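Local coordinates for protein short chain dehydrogenase (PDB 3G1T) that is probably an NAD(P)-dependent oxidoreductase of the short-chain dehydrogenase family, its own substrate not yet established, at residues E29-Y34 with Q56-E61; G38-L43 with A90-L95; G97-A102 with P225-L230; P139-L142 with S148-F151; F69-L74 with R82-R87. All coordinates share one frame; numbering follows the deposited sequence.

Contact 1: E29-Y34 with Q56-E61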
# COMPACT_ATOMS: atom_id res chain seq x y z
N GLU A 29 -14.94 -20.12 8.42
CA GLU A 29 -16.23 -19.68 8.99
C GLU A 29 -17.14 -19.07 7.95
O GLU A 29 -18.32 -19.38 7.87
CB GLU A 29 -16.07 -18.67 10.13
CG GLU A 29 -17.29 -18.59 11.05
CD GLU A 29 -17.53 -19.90 11.84
OE1 GLU A 29 -16.56 -20.63 12.10
OE2 GLU A 29 -18.66 -20.18 12.22
N ALA A 30 -16.60 -18.18 7.12
CA ALA A 30 -17.45 -17.54 6.12
C ALA A 30 -17.90 -18.57 5.06
O ALA A 30 -19.06 -18.57 4.65
CB ALA A 30 -16.71 -16.36 5.50
N ALA A 31 -17.02 -19.48 4.67
CA ALA A 31 -17.44 -20.55 3.71
C ALA A 31 -18.63 -21.40 4.26
O ALA A 31 -19.67 -21.62 3.62
CB ALA A 31 -16.27 -21.39 3.30
N LEU A 32 -18.47 -21.91 5.49
CA LEU A 32 -19.57 -22.59 6.19
C LEU A 32 -20.85 -21.79 6.30
O LEU A 32 -21.93 -22.33 6.00
CB LEU A 32 -19.14 -22.91 7.62
CG LEU A 32 -18.13 -24.06 7.68
CD1 LEU A 32 -17.71 -24.11 9.18
CD2 LEU A 32 -18.71 -25.42 7.27
N THR A 33 -20.74 -20.53 6.77
CA THR A 33 -21.87 -19.64 6.99
C THR A 33 -22.54 -19.29 5.65
O THR A 33 -23.76 -19.36 5.51
CB THR A 33 -21.45 -18.29 7.66
OG1 THR A 33 -20.69 -18.51 8.84
CG2 THR A 33 -22.66 -17.52 8.07
N TYR A 34 -21.74 -18.93 4.67
CA TYR A 34 -22.36 -18.68 3.31
C TYR A 34 -23.12 -19.89 2.74
O TYR A 34 -24.24 -19.72 2.26
CB TYR A 34 -21.32 -18.16 2.31
CG TYR A 34 -20.72 -16.82 2.62
CD1 TYR A 34 -21.37 -15.90 3.45
CD2 TYR A 34 -19.50 -16.47 2.04
CE1 TYR A 34 -20.79 -14.64 3.73
CE2 TYR A 34 -18.90 -15.23 2.27
CZ TYR A 34 -19.54 -14.31 3.08
OH TYR A 34 -18.95 -13.07 3.22
N GLN A 56 -15.79 -30.98 2.72
CA GLN A 56 -16.50 -32.19 3.19
C GLN A 56 -17.48 -31.84 4.32
O GLN A 56 -18.57 -32.38 4.39
CB GLN A 56 -15.51 -33.27 3.65
CG GLN A 56 -14.52 -33.71 2.54
CD GLN A 56 -14.68 -35.16 2.05
OE1 GLN A 56 -13.73 -35.75 1.51
NE2 GLN A 56 -15.89 -35.74 2.22
N HIS A 57 -17.09 -30.89 5.16
CA HIS A 57 -17.94 -30.42 6.24
C HIS A 57 -19.18 -29.78 5.61
O HIS A 57 -20.29 -30.09 6.00
CB HIS A 57 -17.12 -29.48 7.16
CG HIS A 57 -17.83 -28.96 8.39
ND1 HIS A 57 -17.16 -28.35 9.43
CD2 HIS A 57 -19.14 -28.98 8.76
CE1 HIS A 57 -18.02 -27.98 10.37
NE2 HIS A 57 -19.23 -28.36 9.99
N ILE A 58 -19.01 -28.94 4.58
CA ILE A 58 -20.16 -28.27 3.93
C ILE A 58 -21.01 -29.37 3.26
O ILE A 58 -22.25 -29.33 3.37
CB ILE A 58 -19.67 -27.17 2.91
CG1 ILE A 58 -19.12 -25.94 3.64
CG2 ILE A 58 -20.79 -26.77 1.85
CD1 ILE A 58 -18.24 -25.00 2.73
N ALA A 59 -20.36 -30.33 2.58
CA ALA A 59 -21.07 -31.45 1.92
C ALA A 59 -21.88 -32.25 2.91
O ALA A 59 -23.06 -32.56 2.65
CB ALA A 59 -20.14 -32.36 1.18
N ASP A 60 -21.28 -32.52 4.06
CA ASP A 60 -22.02 -33.20 5.17
C ASP A 60 -23.25 -32.44 5.65
O ASP A 60 -24.20 -33.05 6.16
CB ASP A 60 -21.13 -33.44 6.38
CG ASP A 60 -20.05 -34.46 6.10
OD1 ASP A 60 -20.17 -35.17 5.09
OD2 ASP A 60 -19.08 -34.52 6.91
N GLU A 61 -23.24 -31.13 5.51
CA GLU A 61 -24.39 -30.33 5.90
C GLU A 61 -25.36 -29.98 4.73
O GLU A 61 -26.56 -29.91 4.94
CB GLU A 61 -23.95 -29.04 6.57
CG GLU A 61 -23.55 -29.12 8.01
CD GLU A 61 -22.93 -27.79 8.47
OE1 GLU A 61 -23.35 -26.70 7.94
OE2 GLU A 61 -22.03 -27.83 9.33
O HOH W 1 -22.24 -25.41 5.70
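Helices 29-34 and 56-61 run side by side in nearly the same direction, 18° from parallel with axes 10.1 Å apart, and the CA atoms of Leu32 and Ile58 come closest, 6.1 Å apart. Leu32 does most of the touching, since its branched end reaches two residues of the other helix at once. Its CD2 methyl sits over the centre of the His57 imidazole, 7° off the ring normal and 3.8 Å from the ring centroid, a CH-pi contact. His57 CG lies anti to the backbone N (chi1 -177°), which sets the ring against Leu32 with a face to the methyl. The same CD2 packs against Ile58 CG1 at 3.7 Å. Deeper in, Ile58 CD1 comes to 3.8 Å from the carbonyl oxygen Ala31 O and also meets the Ala31 methyl. A small residue at 31 suits this place, as its CB is wedged between the neighbouring helix and strand 40-45. A water lies 3.1 Å from Leu32 O and 2.8 Å from Glu61 OE1, though it cannot serve all its neighbouring acceptors at once. The Glu61 carboxylate also forms a salt bridge with Arg36, further along the first helix. Two parallel helices on one face of a parallel sheet, each following a strand, are the signature of the beta-alpha-beta-alpha-beta half of a Rossmann fold.

Contact 2: G38-L43 with A90-L95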
# COMPACT_ATOMS: atom_id res chain seq x y z
N GLY A 38 -27.49 -20.70 1.94
CA GLY A 38 -27.90 -21.07 0.54
C GLY A 38 -26.93 -20.81 -0.58
O GLY A 38 -27.18 -21.25 -1.73
N ALA A 39 -25.75 -20.26 -0.24
CA ALA A 39 -24.70 -20.06 -1.29
C ALA A 39 -24.12 -21.27 -1.93
O ALA A 39 -24.04 -22.33 -1.29
CB ALA A 39 -23.55 -19.19 -0.76
N THR A 40 -23.70 -21.13 -3.19
CA THR A 40 -22.82 -22.13 -3.81
C THR A 40 -21.37 -21.61 -3.59
O THR A 40 -20.93 -20.62 -4.21
CB THR A 40 -23.10 -22.31 -5.29
OG1 THR A 40 -24.39 -22.90 -5.44
CG2 THR A 40 -22.05 -23.29 -5.92
N VAL A 41 -20.65 -22.26 -2.67
CA VAL A 41 -19.38 -21.68 -2.20
C VAL A 41 -18.29 -22.40 -2.98
O VAL A 41 -18.43 -23.57 -3.32
CB VAL A 41 -19.25 -21.87 -0.65
CG1 VAL A 41 -17.85 -21.49 -0.19
CG2 VAL A 41 -20.30 -21.03 0.09
N ILE A 42 -17.25 -21.65 -3.33
CA ILE A 42 -16.04 -22.12 -3.96
C ILE A 42 -14.94 -21.71 -3.00
O ILE A 42 -14.80 -20.53 -2.59
CB ILE A 42 -15.80 -21.45 -5.32
CG1 ILE A 42 -16.98 -21.72 -6.28
CG2 ILE A 42 -14.63 -22.10 -6.03
CD1 ILE A 42 -16.93 -20.69 -7.45
N LEU A 43 -14.11 -22.70 -2.66
CA LEU A 43 -13.05 -22.50 -1.66
C LEU A 43 -11.72 -22.33 -2.35
O LEU A 43 -11.45 -23.06 -3.28
CB LEU A 43 -12.85 -23.74 -0.77
CG LEU A 43 -14.13 -24.35 -0.22
CD1 LEU A 43 -13.84 -25.58 0.66
CD2 LEU A 43 -14.86 -23.36 0.58
N ALA A 90 -15.78 -22.51 -16.37
CA ALA A 90 -16.16 -23.78 -17.04
C ALA A 90 -17.26 -24.50 -16.27
O ALA A 90 -18.00 -25.33 -16.84
CB ALA A 90 -14.94 -24.67 -17.23
N HIS A 91 -17.36 -24.22 -14.97
CA HIS A 91 -18.38 -24.85 -14.12
C HIS A 91 -19.55 -23.93 -13.75
O HIS A 91 -20.62 -24.43 -13.36
CB HIS A 91 -17.73 -25.42 -12.85
CG HIS A 91 -16.94 -26.69 -13.09
ND1 HIS A 91 -17.46 -27.76 -13.79
CD2 HIS A 91 -15.70 -27.06 -12.70
CE1 HIS A 91 -16.56 -28.74 -13.82
NE2 HIS A 91 -15.48 -28.34 -13.16
N TYR A 92 -19.36 -22.61 -13.87
CA TYR A 92 -20.36 -21.62 -13.40
C TYR A 92 -20.54 -20.44 -14.33
O TYR A 92 -19.55 -20.02 -14.95
CB TYR A 92 -19.92 -21.00 -12.06
CG TYR A 92 -19.78 -22.05 -10.97
CD1 TYR A 92 -20.91 -22.62 -10.37
CD2 TYR A 92 -18.54 -22.49 -10.59
CE1 TYR A 92 -20.79 -23.59 -9.37
CE2 TYR A 92 -18.38 -23.46 -9.60
CZ TYR A 92 -19.51 -23.99 -8.98
OH TYR A 92 -19.33 -24.97 -8.01
N PRO A 93 -21.76 -19.87 -14.39
CA PRO A 93 -21.98 -18.76 -15.32
C PRO A 93 -21.59 -17.36 -14.81
O PRO A 93 -21.67 -16.37 -15.53
CB PRO A 93 -23.49 -18.79 -15.54
CG PRO A 93 -24.07 -19.29 -14.13
CD PRO A 93 -23.04 -20.41 -13.87
N ARG A 94 -21.19 -17.28 -13.55
CA ARG A 94 -21.02 -16.00 -12.91
C ARG A 94 -20.30 -16.24 -11.55
O ARG A 94 -20.20 -17.37 -11.04
CB ARG A 94 -22.37 -15.33 -12.62
CG ARG A 94 -23.22 -16.08 -11.54
CD ARG A 94 -24.60 -15.43 -11.35
NE ARG A 94 -25.30 -16.29 -10.37
CZ ARG A 94 -26.07 -17.33 -10.69
NH1 ARG A 94 -26.29 -17.69 -11.99
NH2 ARG A 94 -26.57 -18.08 -9.72
N LEU A 95 -19.72 -15.17 -11.02
CA LEU A 95 -19.50 -15.11 -9.59
C LEU A 95 -20.42 -14.03 -9.04
O LEU A 95 -20.31 -12.82 -9.44
CB LEU A 95 -18.07 -14.74 -9.23
CG LEU A 95 -17.04 -15.87 -9.49
CD1 LEU A 95 -15.58 -15.39 -9.39
CD2 LEU A 95 -17.27 -16.97 -8.37
O HOH W 2 -18.98 -25.09 -5.59
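The turn between helix 78-91 and strand 97-99 of this Rossmann fold folds over strand 40-45, where Tyr92 and Leu95 meet Thr40 and Ile42. Thr40 and Ile42 both direct their side chains at the turn, while Val41 between them faces the other side of the sheet. The tyrosine ring spans the pair. Thr40 turns its methyl rather than its hydroxyl to the ring, with CG2 lying 3.7 Å from Tyr92 CE1. Ile42 CD1 approaches Tyr92 CE2 obliquely from the same side of the ring plane, at 3.8 Å, the two side chains passing in opposite directions. That methyl also meets Leu95 CD2, at 3.8 Å and across the leucine at about a right angle. Ile42 reaches both because its chain is extended at chi2 (162°). Beta-branched residues suit the strand, and a long aromatic suits the turn, which stands well off the sheet. A water 2.8 Å from Val41 O donates to that carbonyl and lies beside Tyr92 OH, at a spacing so short that its exact position is doubtful. No direct hydrogen bond joins the segments: the contact is apolar packing, with any polar link running through one water to Val41 O.

Contact 3: G97-A102 with P225-L230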
# COMPACT_ATOMS: atom_id res chain seq x y z
N GLY A 97 -19.96 -13.31 -5.71
CA GLY A 97 -19.19 -12.67 -4.63
C GLY A 97 -17.81 -13.27 -4.68
O GLY A 97 -17.59 -14.40 -5.12
N VAL A 98 -16.90 -12.45 -4.15
CA VAL A 98 -15.46 -12.81 -3.88
C VAL A 98 -15.10 -12.20 -2.57
O VAL A 98 -15.21 -10.96 -2.38
CB VAL A 98 -14.54 -12.28 -5.00
CG1 VAL A 98 -13.09 -12.54 -4.63
CG2 VAL A 98 -14.84 -13.04 -6.32
N LEU A 99 -14.74 -13.07 -1.59
CA LEU A 99 -14.32 -12.59 -0.29
C LEU A 99 -12.86 -12.96 -0.19
O LEU A 99 -12.48 -14.15 -0.21
CB LEU A 99 -15.14 -13.32 0.78
CG LEU A 99 -14.68 -13.07 2.21
CD1 LEU A 99 -14.67 -11.62 2.60
CD2 LEU A 99 -15.48 -13.94 3.16
N HIS A 100 -12.03 -11.94 -0.06
CA HIS A 100 -10.57 -12.17 0.10
C HIS A 100 -10.31 -12.16 1.56
O HIS A 100 -10.29 -11.08 2.16
CB HIS A 100 -9.81 -10.99 -0.55
CG HIS A 100 -9.83 -10.97 -2.06
ND1 HIS A 100 -9.18 -11.90 -2.83
CD2 HIS A 100 -10.34 -10.06 -2.94
CE1 HIS A 100 -9.35 -11.61 -4.11
NE2 HIS A 100 -10.05 -10.50 -4.19
N ASN A 101 -10.01 -13.34 2.12
CA ASN A 101 -9.62 -13.41 3.52
C ASN A 101 -8.14 -13.79 3.65
O ASN A 101 -7.58 -13.61 4.70
CB ASN A 101 -10.39 -14.53 4.22
CG ASN A 101 -11.85 -14.39 4.16
OD1 ASN A 101 -12.46 -13.63 4.93
ND2 ASN A 101 -12.46 -15.26 3.35
N ALA A 102 -7.55 -14.40 2.63
CA ALA A 102 -6.10 -14.72 2.70
C ALA A 102 -5.23 -13.51 3.02
O ALA A 102 -5.46 -12.42 2.52
CB ALA A 102 -5.65 -15.37 1.40
N PRO A 225 -22.37 -11.60 11.03
CA PRO A 225 -23.50 -10.80 10.45
C PRO A 225 -23.01 -9.83 9.37
O PRO A 225 -23.65 -9.71 8.31
CB PRO A 225 -24.09 -10.07 11.67
CG PRO A 225 -23.87 -11.08 12.81
CD PRO A 225 -22.51 -11.77 12.50
N LEU A 226 -21.88 -9.17 9.61
CA LEU A 226 -21.38 -8.27 8.62
C LEU A 226 -20.97 -8.97 7.33
O LEU A 226 -21.26 -8.42 6.25
CB LEU A 226 -20.20 -7.43 9.22
CG LEU A 226 -19.55 -6.46 8.25
CD1 LEU A 226 -20.56 -5.32 7.98
CD2 LEU A 226 -18.28 -5.82 8.88
N TYR A 227 -20.29 -10.13 7.42
CA TYR A 227 -19.93 -10.95 6.28
C TYR A 227 -21.08 -11.40 5.43
O TYR A 227 -20.96 -11.38 4.21
CB TYR A 227 -19.11 -12.18 6.77
CG TYR A 227 -17.68 -11.78 7.18
CD1 TYR A 227 -16.62 -12.04 6.33
CD2 TYR A 227 -17.42 -11.13 8.43
CE1 TYR A 227 -15.31 -11.68 6.64
CE2 TYR A 227 -16.06 -10.81 8.77
CZ TYR A 227 -15.06 -11.09 7.87
OH TYR A 227 -13.76 -10.79 8.13
N LEU A 228 -22.18 -11.78 6.09
CA LEU A 228 -23.45 -12.10 5.43
C LEU A 228 -24.06 -10.83 4.79
O LEU A 228 -24.45 -10.89 3.59
CB LEU A 228 -24.50 -12.61 6.47
CG LEU A 228 -24.24 -14.08 6.72
CD1 LEU A 228 -24.93 -14.48 8.09
CD2 LEU A 228 -24.68 -14.96 5.44
N TRP A 229 -24.11 -9.72 5.54
CA TRP A 229 -24.75 -8.48 5.03
C TRP A 229 -24.09 -8.00 3.72
O TRP A 229 -24.78 -7.69 2.73
CB TRP A 229 -24.64 -7.42 6.10
CG TRP A 229 -25.29 -6.13 5.67
CD1 TRP A 229 -26.65 -5.87 5.60
CD2 TRP A 229 -24.63 -4.95 5.30
NE1 TRP A 229 -26.86 -4.56 5.19
CE2 TRP A 229 -25.63 -3.98 4.96
CE3 TRP A 229 -23.27 -4.60 5.20
CZ2 TRP A 229 -25.31 -2.67 4.59
CZ3 TRP A 229 -22.94 -3.31 4.78
CH2 TRP A 229 -23.97 -2.36 4.47
N LEU A 230 -22.75 -8.01 3.67
CA LEU A 230 -22.08 -7.57 2.41
C LEU A 230 -22.28 -8.46 1.21
O LEU A 230 -22.10 -7.99 0.09
CB LEU A 230 -20.58 -7.31 2.61
CG LEU A 230 -20.25 -5.99 3.33
CD1 LEU A 230 -18.75 -5.94 3.60
CD2 LEU A 230 -20.64 -4.71 2.54
O HOH W 3 -11.85 -11.64 6.44
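The Tyr227 ring is met at its edge, by Leu99 and Asn101, both lying near its plane. Leu99 CD2 is 3.9 Å from Tyr227 CD1, and the leucine crosses the tyrosine at about a right angle. Asn101 OD1 comes to 3.9 Å from Tyr227 CE1, its amide plane only 23° from the ring's, the side chains crossing at a slant. In the same plane as the ring a water spans the polar ends: it donates to Asn101 OD1 at 2.6 Å and lies 2.7 Å from Tyr227 OH. A second flat group, the His100 imidazole, takes Val98 CG1 over one face and is bonded through NE2 to Thr134 OG1. Strand 97-99 is the fourth of the Rossmann sheet, and the sequence after it matches the Asn-Ala-Gly motif of short-chain dehydrogenases, which in relatives borders the cofactor site and steadies the sheet. Consistent with that role, the other end of the Asn101 amide, ND2, donates to Thr20 O just after strand 16-19. The amide is thus gripped from two directions, with one group giving and one accepting, as suits asparagine. With CG opposite the backbone N (chi1 172°), Leu99 also packs on Ala30 and Tyr34 of helix 25-36. Tyr227 reaches that layer because a long, flat side chain spans the distance from helix 224-231, and its backbone O accepts from Tyr34 OH.

Contact 4: P139-L142 with S148-F151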
# COMPACT_ATOMS: atom_id res chain seq x y z
N PRO A 139 -14.37 -10.31 -14.91
CA PRO A 139 -15.45 -10.63 -15.87
C PRO A 139 -16.60 -11.50 -15.30
O PRO A 139 -17.77 -11.19 -15.51
CB PRO A 139 -14.71 -11.39 -16.99
CG PRO A 139 -13.33 -10.76 -16.98
CD PRO A 139 -13.06 -10.76 -15.41
N LEU A 140 -16.25 -12.48 -14.45
CA LEU A 140 -17.24 -13.34 -13.85
C LEU A 140 -18.07 -12.59 -12.85
O LEU A 140 -19.27 -12.80 -12.78
CB LEU A 140 -16.58 -14.51 -13.13
CG LEU A 140 -16.26 -15.71 -14.04
CD1 LEU A 140 -15.18 -16.63 -13.43
CD2 LEU A 140 -17.52 -16.59 -14.35
N LEU A 141 -17.45 -11.64 -12.17
CA LEU A 141 -18.17 -10.83 -11.22
C LEU A 141 -19.18 -9.93 -11.89
O LEU A 141 -20.27 -9.69 -11.33
CB LEU A 141 -17.23 -10.01 -10.35
CG LEU A 141 -16.61 -10.69 -9.15
CD1 LEU A 141 -15.33 -9.97 -8.60
CD2 LEU A 141 -17.70 -10.83 -8.03
N LEU A 142 -18.82 -9.43 -13.09
CA LEU A 142 -19.75 -8.58 -13.84
C LEU A 142 -20.97 -9.30 -14.44
O LEU A 142 -21.96 -8.67 -14.84
CB LEU A 142 -19.00 -7.79 -14.89
CG LEU A 142 -18.16 -6.62 -14.35
CD1 LEU A 142 -17.20 -6.30 -15.53
CD2 LEU A 142 -18.95 -5.43 -13.87
N SER A 148 -20.53 -8.74 -5.53
CA SER A 148 -19.97 -8.07 -4.28
C SER A 148 -18.52 -8.61 -4.06
O SER A 148 -18.31 -9.82 -3.98
CB SER A 148 -20.83 -8.39 -3.05
OG SER A 148 -20.26 -7.79 -1.86
N LEU A 149 -17.56 -7.70 -4.07
CA LEU A 149 -16.11 -8.03 -3.94
C LEU A 149 -15.70 -7.39 -2.57
O LEU A 149 -15.98 -6.20 -2.28
CB LEU A 149 -15.36 -7.34 -5.10
CG LEU A 149 -13.81 -7.31 -5.04
CD1 LEU A 149 -13.31 -8.75 -5.09
CD2 LEU A 149 -13.32 -6.58 -6.25
N VAL A 150 -15.13 -8.22 -1.71
CA VAL A 150 -14.85 -7.79 -0.36
C VAL A 150 -13.38 -8.05 -0.11
O VAL A 150 -12.90 -9.17 -0.38
CB VAL A 150 -15.72 -8.58 0.68
CG1 VAL A 150 -15.25 -8.17 2.14
CG2 VAL A 150 -17.25 -8.19 0.43
N PHE A 151 -12.68 -7.04 0.41
CA PHE A 151 -11.28 -7.21 0.88
C PHE A 151 -11.22 -7.22 2.39
O PHE A 151 -12.09 -6.69 3.06
CB PHE A 151 -10.38 -6.08 0.34
CG PHE A 151 -10.25 -6.06 -1.18
CD1 PHE A 151 -9.30 -6.84 -1.84
CD2 PHE A 151 -11.15 -5.26 -1.94
CE1 PHE A 151 -9.13 -6.82 -3.28
CE2 PHE A 151 -11.01 -5.24 -3.37
CZ PHE A 151 -10.06 -5.98 -4.04
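Leu141 crosses from helix 139-142 to Ser148 and Leu149 on strand 148-151, and its atoms close on the strand step by step. CB leaves the helix toward the strand but is still 6.2 Å from Leu149 CB, merely setting the direction. CG continues the approach, and there the chain forks, chi2 of 161° turning the fork so that one methyl faces Leu149 and the other the Ser148 peptide. One branch ends with CD1 4.2 Å from Leu149 CD1, a loose methyl-to-methyl meeting, and with Leu149 CB at 4.4 Å from Leu141 CD1. The other, CD2, stands 4.2 Å from Ser148 O, also packs on Leu95 O of the preceding turn and lies near the Val98 side chain. Leucine fits because one residue can press on a side chain and a peptide group together. Ser148 suits its place for the opposite reason: its side chain points away from the helix, and OG bonds to Leu230 O on the far face of the sheet. Pro139, having no N-H to give to the turn before, sits where the helix is kinked. Helix 116-142 therefore lays its last turn against the sheet between strands 97-99 and 147-152: Leu141 touches Val98 as well as Leu149, Leu149 lies also on Thr134 of the same helix, and Leu142 turns to Tyr185 of helix 165-185.

Contact 5: F69-L74 with R82-R87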
# COMPACT_ATOMS: atom_id res chain seq x y z
N PHE A 69 -9.95 -24.92 -4.97
CA PHE A 69 -8.77 -24.70 -5.78
C PHE A 69 -7.64 -24.47 -4.86
O PHE A 69 -7.75 -23.67 -3.90
CB PHE A 69 -8.91 -23.41 -6.56
CG PHE A 69 -9.92 -23.50 -7.56
CD1 PHE A 69 -9.64 -24.07 -8.77
CD2 PHE A 69 -11.24 -23.09 -7.27
CE1 PHE A 69 -10.61 -24.21 -9.73
CE2 PHE A 69 -12.23 -23.23 -8.21
CZ PHE A 69 -11.93 -23.79 -9.46
N THR A 70 -6.52 -25.07 -5.18
CA THR A 70 -5.32 -24.74 -4.42
C THR A 70 -4.63 -23.61 -5.19
O THR A 70 -4.49 -23.68 -6.41
CB THR A 70 -4.46 -25.95 -4.22
OG1 THR A 70 -4.33 -26.57 -5.49
CG2 THR A 70 -5.15 -26.95 -3.24
N LEU A 71 -4.29 -22.53 -4.49
CA LEU A 71 -3.51 -21.40 -5.09
C LEU A 71 -2.64 -20.84 -3.99
O LEU A 71 -3.15 -20.53 -2.89
CB LEU A 71 -4.38 -20.29 -5.67
CG LEU A 71 -3.75 -19.11 -6.46
CD1 LEU A 71 -3.31 -19.43 -7.89
CD2 LEU A 71 -4.66 -17.92 -6.43
N ASP A 72 -1.34 -20.73 -4.27
CA ASP A 72 -0.40 -20.16 -3.30
C ASP A 72 -0.14 -18.72 -3.71
O ASP A 72 0.52 -18.48 -4.70
CB ASP A 72 0.90 -20.95 -3.30
CG ASP A 72 1.82 -20.64 -2.11
OD1 ASP A 72 2.66 -21.51 -1.81
OD2 ASP A 72 1.75 -19.56 -1.47
N LEU A 73 -0.68 -17.79 -2.95
CA LEU A 73 -0.69 -16.37 -3.32
C LEU A 73 0.73 -15.81 -3.29
O LEU A 73 1.07 -14.87 -4.06
CB LEU A 73 -1.58 -15.57 -2.38
CG LEU A 73 -3.13 -15.72 -2.53
CD1 LEU A 73 -3.82 -14.74 -1.63
CD2 LEU A 73 -3.67 -15.60 -3.95
N LEU A 74 1.55 -16.42 -2.43
CA LEU A 74 2.99 -16.00 -2.34
C LEU A 74 3.73 -16.18 -3.63
O LEU A 74 4.61 -15.38 -3.95
CB LEU A 74 3.72 -16.69 -1.19
CG LEU A 74 5.13 -16.23 -0.85
CD1 LEU A 74 5.19 -14.72 -0.57
CD2 LEU A 74 5.77 -17.10 0.35
N ARG A 82 -5.38 -16.56 -13.87
CA ARG A 82 -6.26 -16.72 -15.05
C ARG A 82 -6.77 -18.20 -15.18
O ARG A 82 -7.93 -18.41 -15.59
CB ARG A 82 -5.59 -16.27 -16.37
CG ARG A 82 -5.29 -14.76 -16.62
CD ARG A 82 -6.50 -13.74 -16.53
NE ARG A 82 -6.05 -12.36 -16.73
CZ ARG A 82 -6.84 -11.29 -16.90
NH1 ARG A 82 -8.17 -11.41 -16.89
NH2 ARG A 82 -6.30 -10.09 -17.09
N GLN A 83 -5.92 -19.18 -14.83
CA GLN A 83 -6.32 -20.60 -14.84
C GLN A 83 -7.44 -20.89 -13.90
O GLN A 83 -8.37 -21.63 -14.26
CB GLN A 83 -5.15 -21.57 -14.52
CG GLN A 83 -4.02 -21.73 -15.57
CD GLN A 83 -2.65 -22.21 -14.95
OE1 GLN A 83 -2.60 -22.89 -13.91
NE2 GLN A 83 -1.53 -21.84 -15.62
N VAL A 84 -7.43 -20.28 -12.71
CA VAL A 84 -8.53 -20.40 -11.77
C VAL A 84 -9.83 -19.82 -12.32
O VAL A 84 -10.87 -20.45 -12.18
CB VAL A 84 -8.18 -19.78 -10.35
CG1 VAL A 84 -9.43 -19.66 -9.37
CG2 VAL A 84 -6.96 -20.54 -9.71
N ALA A 85 -9.74 -18.63 -12.93
CA ALA A 85 -10.89 -17.96 -13.45
C ALA A 85 -11.48 -18.80 -14.58
O ALA A 85 -12.67 -18.95 -14.68
CB ALA A 85 -10.50 -16.56 -13.97
N ASP A 86 -10.61 -19.36 -15.40
CA ASP A 86 -11.00 -20.28 -16.49
C ASP A 86 -11.66 -21.53 -15.94
O ASP A 86 -12.67 -21.99 -16.45
CB ASP A 86 -9.77 -20.68 -17.31
CG ASP A 86 -9.30 -19.60 -18.29
OD1 ASP A 86 -8.22 -19.78 -18.92
OD2 ASP A 86 -10.02 -18.58 -18.46
N ARG A 87 -11.12 -22.07 -14.86
CA ARG A 87 -11.76 -23.23 -14.26
C ARG A 87 -13.10 -22.96 -13.60
O ARG A 87 -14.01 -23.82 -13.64
CB ARG A 87 -10.79 -23.92 -13.32
CG ARG A 87 -9.79 -24.71 -14.10
CD ARG A 87 -8.75 -25.29 -13.23
NE ARG A 87 -9.34 -26.35 -12.43
CZ ARG A 87 -8.70 -27.03 -11.50
NH1 ARG A 87 -7.41 -26.79 -11.27
NH2 ARG A 87 -9.35 -27.95 -10.81
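Strand residue Phe69 and helix residue Val84 bring the two backbones closest, with their CA atoms 7.4 Å apart, as segment 69-74 leaves the sheet beside helix 82-87. Phe69 carries the contact. One face of its ring is covered by Val84 CG1, which lies over the centre and 4.3 Å from Phe69 CG. Further out along the ring, Phe69 CE1 touches Arg87 CB at 3.6 Å. The arginine then folds back, its chain bent at chi3 (70°), so that NE lies at the edge of the phenyl ring and in its plane, 3.7 Å from Phe69 CE1. That same carbon stands over a face of the guanidinium, whose plane is 71° from the ring's. The two flat groups are thus not stacked, and the charge meets the rim of the ring instead of its pi face. Arginine suits this outer place: its aliphatic part shields the phenyl ring while the charged end stays toward the surface. Just past the strand, Leu71 CD1 adds a contact of 4.2 Å to Val84 CG2, so the branched valine serves both hydrophobic residues. Beyond it Asp72 OD2 accepts from Leu74 N at 3.3 Å, an Asx turn where the chain leaves the strand. Such a strand, turn and helix form the first part of the beta-alpha-beta crossover that, in Rossmann folds, leads from the third strand to the fourth.

Contacts 2 to 5 reach one parallel sheet, of strand order 3-2-1-4-5-6-7, and contact 1 joins two helices lying on it. Contacts 1 and 3 lie on one face, their centres about 14 Å apart; contacts 2, 4 and 5 lie on the other, with 2 and 5 sharing helix 78-91. Ile42 CG2 lies against Phe69 between contacts 2 and 5, whose centres are also about 14 Å apart, while Leu95 N and Leu140 O probably bond between contacts 2 and 4. Along the chain contacts 1 and 2 alternate, contact 5 is nested within contact 2, and contact 4 within contact 3. Helices thus clamp both sides of the sheet, the framework on which relatives bind their nucleotide cofactor.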